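Side-chain contacts in ZmpA Glycopeptidase (Clostridium perfringens, PDB 6XSX), which is the M60-family metalloprotease module of a larger bacterial protein and probably cuts the polypeptide chain of glycosylated proteins: residues W390-S395 with K415-Y420; Y53-G58 with L76-M81; R40-F45 with W224-S229; N477-E482 with N518-S523. All coordinates share one frame; numbering follows the deposited sequence.

Interaction 1. Residues W390-S395 with K415-Y420; sequences WVMAAS and KETKEY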
loop_
_atom_site.group_PDB
_atom_site.type_symbol
_atom_site.label_atom_id
_atom_site.label_comp_id
_atom_site.label_asym_id
_atom_site.label_seq_id
_atom_site.Cartn_x
_atom_site.Cartn_y
_atom_site.Cartn_z
ATOM N N TRP A 390 0.089 -17.554 -11.562
ATOM C CA TRP A 390 1.174 -16.988 -10.770
ATOM C C TRP A 390 2.443 -17.807 -10.987
ATOM O O TRP A 390 3.537 -17.253 -11.113
ATOM C CB TRP A 390 0.839 -16.996 -9.278
ATOM C CG TRP A 390 -0.278 -16.110 -8.823
ATOM C CD1 TRP A 390 -0.921 -15.133 -9.528
ATOM C CD2 TRP A 390 -0.846 -16.090 -7.500
ATOM N NE1 TRP A 390 -1.867 -14.529 -8.741
ATOM C CE2 TRP A 390 -1.843 -15.094 -7.494
ATOM C CE3 TRP A 390 -0.615 -16.824 -6.330
ATOM C CZ2 TRP A 390 -2.604 -14.811 -6.358
ATOM C CZ3 TRP A 390 -1.364 -16.544 -5.207
ATOM C CH2 TRP A 390 -2.350 -15.554 -5.226
ATOM N N VAL A 391 2.282 -19.137 -11.000
ATOM C CA VAL A 391 3.422 -20.034 -11.077
ATOM C C VAL A 391 4.127 -19.798 -12.408
ATOM O O VAL A 391 5.352 -19.767 -12.471
ATOM C CB VAL A 391 2.998 -21.504 -10.924
ATOM C CG1 VAL A 391 4.168 -22.451 -11.170
ATOM C CG2 VAL A 391 2.373 -21.759 -9.566
ATOM N N MET A 392 3.323 -19.619 -13.463
ATOM C CA MET A 392 3.837 -19.474 -14.815
ATOM C C MET A 392 4.500 -18.111 -14.982
ATOM O O MET A 392 5.607 -18.036 -15.517
ATOM C CB MET A 392 2.728 -19.665 -15.854
ATOM C CG MET A 392 2.309 -21.117 -15.955
ATOM S SD MET A 392 1.037 -21.437 -17.200
ATOM C CE MET A 392 -0.377 -20.587 -16.501
ATOM N N ALA A 393 3.818 -17.059 -14.504
ATOM C CA ALA A 393 4.292 -15.686 -14.604
ATOM C C ALA A 393 5.567 -15.484 -13.782
ATOM O O ALA A 393 6.526 -14.873 -14.266
ATOM C CB ALA A 393 3.204 -14.712 -14.215
ATOM N N ALA A 394 5.570 -15.996 -12.545
ATOM C CA ALA A 394 6.743 -15.916 -11.685
ATOM C C ALA A 394 7.898 -16.702 -12.313
ATOM O O ALA A 394 9.050 -16.275 -12.250
ATOM C CB ALA A 394 6.420 -16.403 -10.287
ATOM N N SER A 395 7.579 -17.842 -12.936
ATOM C CA SER A 395 8.591 -18.647 -13.599
ATOM C C SER A 395 9.238 -17.870 -14.746
ATOM O O SER A 395 10.459 -17.874 -14.866
ATOM C CB SER A 395 8.048 -19.978 -14.049
ATOM O OG SER A 395 7.774 -20.813 -12.929
ATOM N N LYS A 415 -0.467 -30.337 -14.441
ATOM C CA LYS A 415 0.462 -30.992 -15.346
ATOM C C LYS A 415 0.937 -30.006 -16.412
ATOM O O LYS A 415 2.141 -29.901 -16.640
ATOM C CB LYS A 415 -0.149 -32.274 -15.927
ATOM N N GLU A 416 0.003 -29.248 -17.008
ATOM C CA GLU A 416 0.337 -28.318 -18.082
ATOM C C GLU A 416 1.194 -27.149 -17.576
ATOM O O GLU A 416 2.105 -26.704 -18.274
ATOM C CB GLU A 416 -0.889 -27.922 -18.919
ATOM C CG GLU A 416 -1.898 -27.028 -18.213
ATOM C CD GLU A 416 -2.987 -27.709 -17.394
ATOM O OE1 GLU A 416 -2.840 -28.920 -17.062
ATOM O OE2 GLU A 416 -3.990 -27.019 -17.081
ATOM N N THR A 417 0.919 -26.670 -16.357
ATOM C CA THR A 417 1.704 -25.608 -15.739
ATOM C C THR A 417 3.162 -26.049 -15.612
ATOM O O THR A 417 4.073 -25.303 -15.967
ATOM C CB THR A 417 1.135 -25.209 -14.371
ATOM O OG1 THR A 417 -0.214 -24.779 -14.535
ATOM C CG2 THR A 417 1.916 -24.104 -13.696
ATOM N N LYS A 418 3.355 -27.281 -15.129
ATOM C CA LYS A 418 4.663 -27.891 -14.942
ATOM C C LYS A 418 5.369 -28.050 -16.289
ATOM O O LYS A 418 6.579 -27.834 -16.389
ATOM C CB LYS A 418 4.534 -29.250 -14.241
ATOM C CG LYS A 418 4.165 -29.217 -12.761
ATOM C CD LYS A 418 4.101 -30.612 -12.173
ATOM C CE LYS A 418 4.430 -30.707 -10.699
ATOM N NZ LYS A 418 3.215 -30.624 -9.856
ATOM N N GLU A 419 4.601 -28.437 -17.321
ATOM C CA GLU A 419 5.140 -28.517 -18.667
ATOM C C GLU A 419 5.640 -27.137 -19.090
ATOM O O GLU A 419 6.773 -27.013 -19.548
ATOM C CB GLU A 419 4.109 -29.064 -19.655
ATOM C CG GLU A 419 3.751 -30.525 -19.434
ATOM C CD GLU A 419 2.621 -31.036 -20.319
ATOM O OE1 GLU A 419 2.275 -32.228 -20.191
ATOM O OE2 GLU A 419 2.088 -30.246 -21.141
ATOM N N TYR A 420 4.795 -26.111 -18.901
ATOM C CA TYR A 420 5.126 -24.740 -19.269
ATOM C C TYR A 420 6.422 -24.308 -18.585
ATOM O O TYR A 420 7.324 -23.792 -19.241
ATOM C CB TYR A 420 3.976 -23.782 -18.932
ATOM C CG TYR A 420 4.211 -22.326 -19.265
ATOM C CD1 TYR A 420 3.810 -21.794 -20.484
ATOM C CD2 TYR A 420 4.813 -21.463 -18.356
ATOM C CE1 TYR A 420 4.005 -20.455 -20.793
ATOM C CE2 TYR A 420 5.016 -20.122 -18.648
ATOM C CZ TYR A 420 4.612 -19.611 -19.872
ATOM O OH TYR A 420 4.812 -18.288 -20.171
#
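M392 and T417 face each other across two helical segments that run parallel, with axes 9.7 Å apart and an angle of 3° between their directions. M392 has the largest share of the contact. Its CG stands beside the backbone N (chi1 -72°) and the chain is straight at chi2, which carries SD over one face of the Y420 ring, toward the rim, 4.2 Å from the ring centroid and 22° off the ring normal. The bend at chi3 turns only the terminal CE. Closer to the backbone, M392 CG lies 3.5 Å from Y420 CD2. M392 CB also rests against that side of the ring, near CE2. The two side chains cross at about a right angle. T417 turns its methyl into the gap between the helices. CG2 stands anti to the T417 backbone N and meets both M392 CG and V391 CG1, each 3.8 Å away. The T417 hydroxyl bonds to N388, and the Y420 hydroxyl to D396. Both partners belong to helix 383-398, so polar bonds to that helix flank the apolar patch. On the same helix S395 OG bonds to V391 O at 2.7 Å. S395 N reaches that oxygen from the opposite face of its carbonyl plane. The whole is a parallel helix-helix contact built round a Met-aromatic pair, and it joins helix 415-421 to helix 383-398.

Interaction 2. Residues Y53-G58 with L76-M81; sequences YAVKSG and LVFKQM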
loop_
_atom_site.group_PDB
_atom_site.type_symbol
_atom_site.label_atom_id
_atom_site.label_comp_id
_atom_site.label_asym_id
_atom_site.label_seq_id
_atom_site.Cartn_x
_atom_site.Cartn_y
_atom_site.Cartn_z
ATOM N N TYR A 53 -11.649 26.839 -0.753
ATOM C CA TYR A 53 -12.925 27.367 -0.295
ATOM C C TYR A 53 -13.722 26.345 0.510
ATOM O O TYR A 53 -13.815 25.176 0.134
ATOM C CB TYR A 53 -13.796 27.840 -1.459
ATOM C CG TYR A 53 -13.257 29.057 -2.168
ATOM C CD1 TYR A 53 -12.976 30.229 -1.472
ATOM C CD2 TYR A 53 -13.021 29.032 -3.533
ATOM C CE1 TYR A 53 -12.466 31.346 -2.120
ATOM C CE2 TYR A 53 -12.514 30.141 -4.195
ATOM C CZ TYR A 53 -12.229 31.295 -3.486
ATOM O OH TYR A 53 -11.735 32.387 -4.136
ATOM N N ALA A 54 -14.328 26.847 1.594
ATOM C CA ALA A 54 -15.261 26.115 2.432
ATOM C C ALA A 54 -16.667 26.663 2.216
ATOM O O ALA A 54 -16.834 27.852 1.961
ATOM C CB ALA A 54 -14.869 26.236 3.884
ATOM N N VAL A 55 -17.661 25.779 2.349
ATOM C CA VAL A 55 -19.061 26.158 2.256
ATOM C C VAL A 55 -19.861 25.387 3.307
ATOM O O VAL A 55 -19.422 24.340 3.788
ATOM C CB VAL A 55 -19.614 25.903 0.837
ATOM C CG1 VAL A 55 -19.093 26.925 -0.169
ATOM C CG2 VAL A 55 -19.313 24.485 0.363
ATOM N N LYS A 56 -21.037 25.936 3.640
ATOM C CA LYS A 56 -22.050 25.292 4.454
ATOM C C LYS A 56 -23.114 24.709 3.531
ATOM O O LYS A 56 -23.494 25.353 2.555
ATOM C CB LYS A 56 -22.732 26.329 5.355
ATOM C CG LYS A 56 -21.817 27.043 6.333
ATOM C CD LYS A 56 -22.513 28.113 7.140
ATOM C CE LYS A 56 -21.534 28.856 8.029
ATOM N NZ LYS A 56 -22.225 29.745 8.992
ATOM N N SER A 57 -23.614 23.508 3.868
ATOM C CA SER A 57 -24.748 22.939 3.158
ATOM C C SER A 57 -25.888 23.956 3.152
ATOM O O SER A 57 -26.151 24.583 4.171
ATOM C CB SER A 57 -25.172 21.608 3.753
ATOM O OG SER A 57 -24.258 20.569 3.377
ATOM N N GLY A 58 -26.546 24.122 1.998
ATOM C CA GLY A 58 -27.702 25.002 1.922
ATOM C C GLY A 58 -27.343 26.460 1.635
ATOM O O GLY A 58 -28.238 27.285 1.458
ATOM N N LEU A 76 -17.352 21.184 -10.215
ATOM C CA LEU A 76 -17.009 21.406 -8.823
ATOM C C LEU A 76 -17.314 20.122 -8.056
ATOM O O LEU A 76 -18.282 19.419 -8.377
ATOM C CB LEU A 76 -17.891 22.548 -8.310
ATOM C CG LEU A 76 -17.211 23.608 -7.453
ATOM C CD1 LEU A 76 -16.013 24.212 -8.177
ATOM C CD2 LEU A 76 -18.215 24.700 -7.097
ATOM N N VAL A 77 -16.454 19.818 -7.073
ATOM C CA VAL A 77 -16.713 18.762 -6.111
ATOM C C VAL A 77 -16.912 19.419 -4.747
ATOM O O VAL A 77 -16.038 20.150 -4.277
ATOM C CB VAL A 77 -15.582 17.709 -6.095
ATOM C CG1 VAL A 77 -15.810 16.637 -5.030
ATOM C CG2 VAL A 77 -15.388 17.062 -7.470
ATOM N N PHE A 78 -18.098 19.199 -4.160
ATOM C CA PHE A 78 -18.339 19.474 -2.754
ATOM C C PHE A 78 -18.020 18.204 -1.970
ATOM O O PHE A 78 -18.494 17.120 -2.322
ATOM C CB PHE A 78 -19.784 19.922 -2.507
ATOM C CG PHE A 78 -20.240 19.899 -1.063
ATOM C CD1 PHE A 78 -19.727 20.787 -0.129
ATOM C CD2 PHE A 78 -21.202 18.990 -0.633
ATOM C CE1 PHE A 78 -20.142 20.760 1.197
ATOM C CE2 PHE A 78 -21.614 18.960 0.693
ATOM C CZ PHE A 78 -21.089 19.847 1.609
ATOM N N LYS A 79 -17.212 18.358 -0.916
ATOM C CA LYS A 79 -16.866 17.242 -0.057
ATOM C C LYS A 79 -17.267 17.589 1.374
ATOM O O LYS A 79 -16.680 18.485 1.981
ATOM C CB LYS A 79 -15.378 16.893 -0.227
ATOM C CG LYS A 79 -14.890 15.635 0.503
ATOM C CD LYS A 79 -14.353 15.940 1.890
ATOM C CE LYS A 79 -13.768 14.751 2.619
ATOM N NZ LYS A 79 -14.822 13.867 3.177
ATOM N N GLN A 80 -18.284 16.881 1.880
ATOM C CA GLN A 80 -18.721 16.966 3.263
ATOM C C GLN A 80 -17.680 16.286 4.149
ATOM O O GLN A 80 -17.171 15.218 3.800
ATOM C CB GLN A 80 -20.085 16.288 3.407
ATOM C CG GLN A 80 -20.422 15.832 4.827
ATOM C CD GLN A 80 -20.760 16.961 5.771
ATOM O OE1 GLN A 80 -21.680 17.749 5.525
ATOM N NE2 GLN A 80 -20.027 17.038 6.877
ATOM N N MET A 81 -17.364 16.913 5.289
ATOM C CA MET A 81 -16.363 16.391 6.218
ATOM C C MET A 81 -16.892 15.185 6.992
ATOM O O MET A 81 -18.066 15.158 7.371
ATOM C CB MET A 81 -15.919 17.464 7.226
ATOM C CG MET A 81 -14.960 18.485 6.635
ATOM S SD MET A 81 -13.544 17.669 5.854
ATOM C CE MET A 81 -12.575 17.223 7.292
HETATM O O HOH W 1 -23.972 18.074 3.993
#
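S57 OG takes a hydrogen bond from a water 2.6 Å away and also bonds to P103 O. The same water donates its other bond to Q80 OE1, at 2.8 Å. It thus bridges two side-chain oxygens, S57 OG and Q80 OE1, that lie 4.4 Å apart. Q80 OE1 has a second donor in the backbone N of A117. The amide nitrogen of Q80 is held as well. NE2 donates to M81 O at 2.8 Å in a nearly straight bond (177°), on a lone pair of M81 O, with that oxygen in the amide plane of Q80. NE2 also bonds to A115 O. Bonds at both ends of the amide fix its rotation and keep OE1 turned to the water. The rest of the contact is made round the F78 ring. F78 CG stands anti to the backbone N (chi1 165°), which carries the ring toward the other strand. V55 CG2 is the apolar partner, 3.8 Å from F78 CD1, and S57 OG is a polar atom beside F78 CZ at 3.7 Å. Both approach the ring obliquely. Strands 49-56 and 75-80 are not direct neighbours. Strand 117-123 runs between them, antiparallel to each. The contact therefore reaches over a middle strand, on the face of the large mixed sheet of the peptidase module where V55 also meets I61 of strand 60-66.

Interaction 3. Residues R40-F45 with W224-S229; sequences RKVWNF and WGFDES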
loop_
_atom_site.group_PDB
_atom_site.type_symbol
_atom_site.label_atom_id
_atom_site.label_comp_id
_atom_site.label_asym_id
_atom_site.label_seq_id
_atom_site.Cartn_x
_atom_site.Cartn_y
_atom_site.Cartn_z
ATOM N N ARG A 40 -4.683 0.990 -16.301
ATOM C CA ARG A 40 -3.509 0.599 -15.539
ATOM C C ARG A 40 -3.887 -0.329 -14.390
ATOM O O ARG A 40 -3.041 -0.636 -13.554
ATOM C CB ARG A 40 -2.806 1.857 -15.019
ATOM C CG ARG A 40 -2.278 2.738 -16.142
ATOM C CD ARG A 40 -1.983 4.133 -15.646
ATOM N NE ARG A 40 -1.336 4.980 -16.643
ATOM C CZ ARG A 40 -1.962 5.607 -17.636
ATOM N NH1 ARG A 40 -3.273 5.491 -17.773
ATOM N NH2 ARG A 40 -1.268 6.373 -18.464
ATOM N N LYS A 41 -5.158 -0.752 -14.360
ATOM C CA LYS A 41 -5.715 -1.678 -13.383
ATOM C C LYS A 41 -5.634 -1.126 -11.962
ATOM O O LYS A 41 -5.600 -1.899 -11.007
ATOM C CB LYS A 41 -5.046 -3.059 -13.433
ATOM C CG LYS A 41 -4.843 -3.676 -14.809
ATOM C CD LYS A 41 -6.112 -3.985 -15.560
ATOM C CE LYS A 41 -5.852 -4.869 -16.762
ATOM N NZ LYS A 41 -7.124 -5.283 -17.391
ATOM N N VAL A 42 -5.638 0.202 -11.796
ATOM C CA VAL A 42 -5.811 0.745 -10.453
ATOM C C VAL A 42 -7.262 1.192 -10.271
ATOM O O VAL A 42 -8.021 1.260 -11.235
ATOM C CB VAL A 42 -4.782 1.838 -10.091
ATOM C CG1 VAL A 42 -3.357 1.341 -10.287
ATOM C CG2 VAL A 42 -5.018 3.122 -10.877
ATOM N N TRP A 43 -7.629 1.499 -9.022
ATOM C CA TRP A 43 -9.018 1.544 -8.602
ATOM C C TRP A 43 -9.575 2.965 -8.713
ATOM O O TRP A 43 -9.723 3.647 -7.707
ATOM C CB TRP A 43 -9.150 0.980 -7.181
ATOM C CG TRP A 43 -10.565 0.683 -6.787
ATOM C CD1 TRP A 43 -11.691 1.107 -7.427
ATOM C CD2 TRP A 43 -11.012 -0.075 -5.648
ATOM N NE1 TRP A 43 -12.803 0.649 -6.781
ATOM C CE2 TRP A 43 -12.424 -0.081 -5.688
ATOM C CE3 TRP A 43 -10.369 -0.766 -4.615
ATOM C CZ2 TRP A 43 -13.200 -0.733 -4.726
ATOM C CZ3 TRP A 43 -11.133 -1.409 -3.661
ATOM C CH2 TRP A 43 -12.532 -1.395 -3.719
ATOM N N ASN A 44 -9.835 3.405 -9.952
ATOM C CA ASN A 44 -10.605 4.598 -10.294
ATOM C C ASN A 44 -10.180 5.809 -9.471
ATOM O O ASN A 44 -10.973 6.359 -8.708
ATOM C CB ASN A 44 -12.110 4.342 -10.198
ATOM C CG ASN A 44 -12.534 3.137 -11.009
ATOM O OD1 ASN A 44 -11.911 2.813 -12.016
ATOM N ND2 ASN A 44 -13.562 2.446 -10.548
ATOM N N PHE A 45 -8.930 6.236 -9.653
ATOM C CA PHE A 45 -8.385 7.343 -8.883
ATOM C C PHE A 45 -9.118 8.623 -9.275
ATOM O O PHE A 45 -9.502 8.776 -10.434
ATOM C CB PHE A 45 -6.886 7.483 -9.146
ATOM C CG PHE A 45 -6.021 6.407 -8.536
ATOM C CD1 PHE A 45 -6.581 5.309 -7.895
ATOM C CD2 PHE A 45 -4.639 6.468 -8.644
ATOM C CE1 PHE A 45 -5.777 4.319 -7.349
ATOM C CE2 PHE A 45 -3.834 5.482 -8.092
ATOM C CZ PHE A 45 -4.406 4.410 -7.439
ATOM N N TRP A 224 5.453 -1.036 -8.032
ATOM C CA TRP A 224 4.386 -1.618 -8.834
ATOM C C TRP A 224 4.788 -1.717 -10.310
ATOM O O TRP A 224 4.035 -2.262 -11.118
ATOM C CB TRP A 224 3.097 -0.803 -8.655
ATOM C CG TRP A 224 1.915 -1.635 -8.269
ATOM C CD1 TRP A 224 0.799 -1.871 -9.015
ATOM C CD2 TRP A 224 1.736 -2.355 -7.034
ATOM N NE1 TRP A 224 -0.063 -2.681 -8.327
ATOM C CE2 TRP A 224 0.486 -3.002 -7.114
ATOM C CE3 TRP A 224 2.507 -2.517 -5.877
ATOM C CZ2 TRP A 224 -0.015 -3.793 -6.078
ATOM C CZ3 TRP A 224 2.010 -3.291 -4.848
ATOM C CH2 TRP A 224 0.765 -3.921 -4.948
ATOM N N GLY A 225 5.959 -1.163 -10.658
ATOM C CA GLY A 225 6.512 -1.286 -12.000
ATOM C C GLY A 225 6.026 -0.229 -12.994
ATOM O O GLY A 225 6.098 -0.448 -14.207
ATOM N N PHE A 226 5.555 0.923 -12.491
ATOM C CA PHE A 226 5.236 2.056 -13.355
ATOM C C PHE A 226 6.530 2.790 -13.690
ATOM O O PHE A 226 6.906 3.739 -13.013
ATOM C CB PHE A 226 4.183 2.970 -12.718
ATOM C CG PHE A 226 2.822 2.337 -12.590
ATOM C CD1 PHE A 226 1.967 2.269 -13.680
ATOM C CD2 PHE A 226 2.401 1.802 -11.382
ATOM C CE1 PHE A 226 0.719 1.673 -13.566
ATOM C CE2 PHE A 226 1.154 1.208 -11.268
ATOM C CZ PHE A 226 0.317 1.138 -12.361
ATOM N N ASP A 227 7.229 2.316 -14.727
ATOM C CA ASP A 227 8.587 2.769 -14.984
ATOM C C ASP A 227 8.647 3.560 -16.293
ATOM O O ASP A 227 9.730 3.903 -16.758
ATOM C CB ASP A 227 9.561 1.586 -14.953
ATOM C CG ASP A 227 9.235 0.532 -15.997
ATOM O OD1 ASP A 227 8.182 0.647 -16.650
ATOM O OD2 ASP A 227 10.037 -0.397 -16.151
ATOM N N GLU A 228 7.476 3.850 -16.875
ATOM C CA GLU A 228 7.369 4.666 -18.079
ATOM C C GLU A 228 7.761 3.842 -19.307
ATOM O O GLU A 228 8.024 4.402 -20.366
ATOM C CB GLU A 228 8.184 5.968 -17.963
ATOM C CG GLU A 228 7.827 6.848 -16.768
ATOM C CD GLU A 228 6.377 7.316 -16.716
ATOM O OE1 GLU A 228 5.826 7.653 -17.788
ATOM O OE2 GLU A 228 5.786 7.328 -15.605
ATOM N N SER A 229 7.753 2.509 -19.172
ATOM C CA SER A 229 8.188 1.617 -20.235
ATOM C C SER A 229 7.094 1.423 -21.286
ATOM O O SER A 229 7.369 0.933 -22.379
ATOM C CB SER A 229 8.670 0.288 -19.675
ATOM O OG SER A 229 7.614 -0.423 -19.039
#
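R40 CB meets the edge of the F226 ring, near the ring plane, at 3.8 Å from CE1. The next atom, R40 CG, is 4.1 Å from the same F226 CE1. From there the arginine runs extended to NE, away from the ring. NE donates to S234 O, and NH1 forms a salt bridge with E36. These bonds hold the guanidinium group; its plane is 25° from that of the phenyl ring. The group does not stack on F226; the aliphatic root of R40 does the touching. The backbone of R40 takes part too. R40 O lies in the plane of the F226 ring at its edge, 4.0 Å from CZ. V42 adds a looser contact, with CG1 4.2 Å from F226 CZ. Its other methyl, CG2, sits 3.6 Å above the F45 ring, over the centre. V42 is thus wedged between two phenylalanines. R374 makes a cation-pi contact with F226. Both backbones turn where helices end. K41 closes a Schellman motif after helix 33-39, and G225, at positive phi, does the same after helix 206-224. F226 then sits at the centre of an inverse gamma turn. The contact joins the loops that leave these two helices. Helix 365-375 borders the F226 side, and helix 277-286 lies beside W43 and F45, on the way to strand 49-56.

Interaction 4. Residues N477-E482 with N518-S523; sequences NVIGYE and NEINPS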
loop_
_atom_site.group_PDB
_atom_site.type_symbol
_atom_site.label_atom_id
_atom_site.label_comp_id
_atom_site.label_asym_id
_atom_site.label_seq_id
_atom_site.Cartn_x
_atom_site.Cartn_y
_atom_site.Cartn_z
ATOM N N ASN A 477 24.490 -13.814 9.701
ATOM C CA ASN A 477 24.490 -14.293 8.327
ATOM C C ASN A 477 23.467 -15.410 8.142
ATOM O O ASN A 477 23.172 -15.783 7.011
ATOM C CB ASN A 477 25.887 -14.732 7.878
ATOM C CG ASN A 477 26.880 -13.585 7.899
ATOM O OD1 ASN A 477 26.495 -12.435 7.744
ATOM N ND2 ASN A 477 28.152 -13.878 8.115
ATOM N N VAL A 478 22.944 -15.948 9.250
ATOM C CA VAL A 478 22.114 -17.147 9.207
ATOM C C VAL A 478 20.634 -16.758 9.258
ATOM O O VAL A 478 20.244 -15.897 10.046
ATOM C CB VAL A 478 22.497 -18.114 10.349
ATOM C CG1 VAL A 478 22.381 -17.478 11.737
ATOM C CG2 VAL A 478 21.722 -19.428 10.285
ATOM N N ILE A 479 19.807 -17.411 8.426
ATOM C CA ILE A 479 18.374 -17.149 8.417
ATOM C C ILE A 479 17.599 -18.347 8.969
ATOM O O ILE A 479 16.401 -18.240 9.246
ATOM C CB ILE A 479 17.867 -16.735 7.022
ATOM C CG1 ILE A 479 18.059 -17.853 5.991
ATOM C CG2 ILE A 479 18.502 -15.415 6.591
ATOM C CD1 ILE A 479 17.346 -17.615 4.672
ATOM N N GLY A 480 18.276 -19.491 9.126
ATOM C CA GLY A 480 17.604 -20.633 9.724
ATOM C C GLY A 480 18.359 -21.933 9.488
ATOM O O GLY A 480 19.375 -21.949 8.784
ATOM N N TYR A 481 17.825 -23.014 10.072
ATOM C CA TYR A 481 18.465 -24.319 10.019
ATOM C C TYR A 481 17.452 -25.342 9.537
ATOM O O TYR A 481 16.313 -25.378 10.005
ATOM C CB TYR A 481 18.991 -24.744 11.395
ATOM C CG TYR A 481 20.006 -23.803 11.998
ATOM C CD1 TYR A 481 21.364 -24.013 11.821
ATOM C CD2 TYR A 481 19.610 -22.693 12.732
ATOM C CE1 TYR A 481 22.307 -23.151 12.362
ATOM C CE2 TYR A 481 20.539 -21.820 13.277
ATOM C CZ TYR A 481 21.892 -22.052 13.093
ATOM O OH TYR A 481 22.814 -21.199 13.631
ATOM N N GLU A 482 17.903 -26.167 8.598
ATOM C CA GLU A 482 17.119 -27.282 8.109
ATOM C C GLU A 482 17.523 -28.541 8.879
ATOM O O GLU A 482 18.716 -28.844 9.021
ATOM C CB GLU A 482 17.370 -27.424 6.610
ATOM C CG GLU A 482 16.807 -28.706 6.031
ATOM C CD GLU A 482 17.396 -29.023 4.673
ATOM O OE1 GLU A 482 18.548 -29.505 4.638
ATOM O OE2 GLU A 482 16.715 -28.745 3.656
ATOM N N ASN A 518 21.821 -15.485 4.267
ATOM C CA ASN A 518 20.935 -14.396 3.891
ATOM C C ASN A 518 20.593 -14.445 2.402
ATOM O O ASN A 518 19.646 -13.790 1.980
ATOM C CB ASN A 518 21.525 -13.033 4.275
ATOM C CG ASN A 518 21.416 -12.729 5.754
ATOM O OD1 ASN A 518 20.335 -12.862 6.331
ATOM N ND2 ASN A 518 22.515 -12.287 6.364
ATOM N N GLU A 519 21.384 -15.183 1.616
ATOM C CA GLU A 519 21.091 -15.387 0.205
ATOM C C GLU A 519 20.616 -16.823 -0.043
ATOM O O GLU A 519 20.678 -17.313 -1.170
ATOM C CB GLU A 519 22.296 -14.978 -0.644
ATOM C CG GLU A 519 22.496 -13.473 -0.674
ATOM C CD GLU A 519 23.698 -12.943 -1.437
ATOM O OE1 GLU A 519 24.255 -13.688 -2.281
ATOM O OE2 GLU A 519 24.099 -11.792 -1.148
ATOM N N ILE A 520 20.141 -17.490 1.021
ATOM C CA ILE A 520 19.573 -18.830 0.941
ATOM C C ILE A 520 20.602 -19.825 0.387
ATOM O O ILE A 520 20.270 -20.718 -0.399
ATOM C CB ILE A 520 18.255 -18.843 0.136
ATOM C CG1 ILE A 520 17.479 -17.525 0.292
ATOM C CG2 ILE A 520 17.422 -20.057 0.541
ATOM C CD1 ILE A 520 16.154 -17.451 -0.474
ATOM N N ASN A 521 21.861 -19.682 0.809
ATOM C CA ASN A 521 22.839 -20.710 0.502
ATOM C C ASN A 521 22.949 -21.662 1.688
ATOM O O ASN A 521 23.041 -21.216 2.832
ATOM C CB ASN A 521 24.216 -20.127 0.190
ATOM C CG ASN A 521 24.193 -19.240 -1.029
ATOM O OD1 ASN A 521 24.115 -18.020 -0.910
ATOM N ND2 ASN A 521 24.256 -19.839 -2.202
ATOM N N PRO A 522 22.989 -22.993 1.438
ATOM C CA PRO A 522 23.191 -23.972 2.510
ATOM C C PRO A 522 24.656 -24.016 2.952
ATOM O O PRO A 522 25.547 -23.749 2.150
ATOM C CB PRO A 522 22.758 -25.284 1.833
ATOM C CG PRO A 522 23.106 -25.084 0.359
ATOM C CD PRO A 522 22.838 -23.615 0.108
ATOM N N SER A 523 24.890 -24.322 4.236
ATOM C CA SER A 523 26.206 -24.698 4.739
ATOM C C SER A 523 26.502 -26.157 4.403
ATOM O O SER A 523 25.641 -26.859 3.875
ATOM C CB SER A 523 26.253 -24.532 6.229
ATOM O OG SER A 523 25.403 -25.491 6.848
#
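The N518 carboxamide lies with one face toward N477, whose carbonyl O is 3.7 Å from N518 CG. I479 CG2 approaches from that same side and comes within 3.2 Å of N518 OD1. N518 ND2 rests 3.4 Å from N477 CA. This is the end of an antiparallel strand pair in the C-terminal beta domain, where strand 478-485 starts beside the end of strand 511-517. I479 and G480 both make backbone bonds with Y516. The N518 amide is buried, yet well supplied with partners. ND2 bonds to G444 O and N476 O, and OD1 bonds to N441 ND2. These bonds fix the amide beside the isoleucine methyl. N477 is held alongside, its own amide bonded to N474 and G444. I479 CG1 stands between its backbone N and carbonyl carbon (chi1 63°). That sends the chain toward the 518-523 loop, where I479 CD1 ends 4.4 Å from I520 CG1.

How the interactions relate
Interactions 2 and 3 lie in the N-terminal half of the chain. Interaction 2 is nested inside the loop that interaction 3 closes, and their centres are 30 Å apart. Strand 49-56, which carries one side of interaction 2, follows the 40-45 loop of interaction 3. Interaction 1 comes next, about 25 Å from interaction 3 between centres. Helix 365-375 lies between them in the fold: it borders W224 and D227 in interaction 3 and A393 and A394 of helix 383-398. Interaction 4 comes last, in the separate C-terminal antiparallel sheet, about 58 Å from interaction 2 between centres. None of the four touch. They sample an elongated chain, from mixed sheet through helices to C-terminal beta domain.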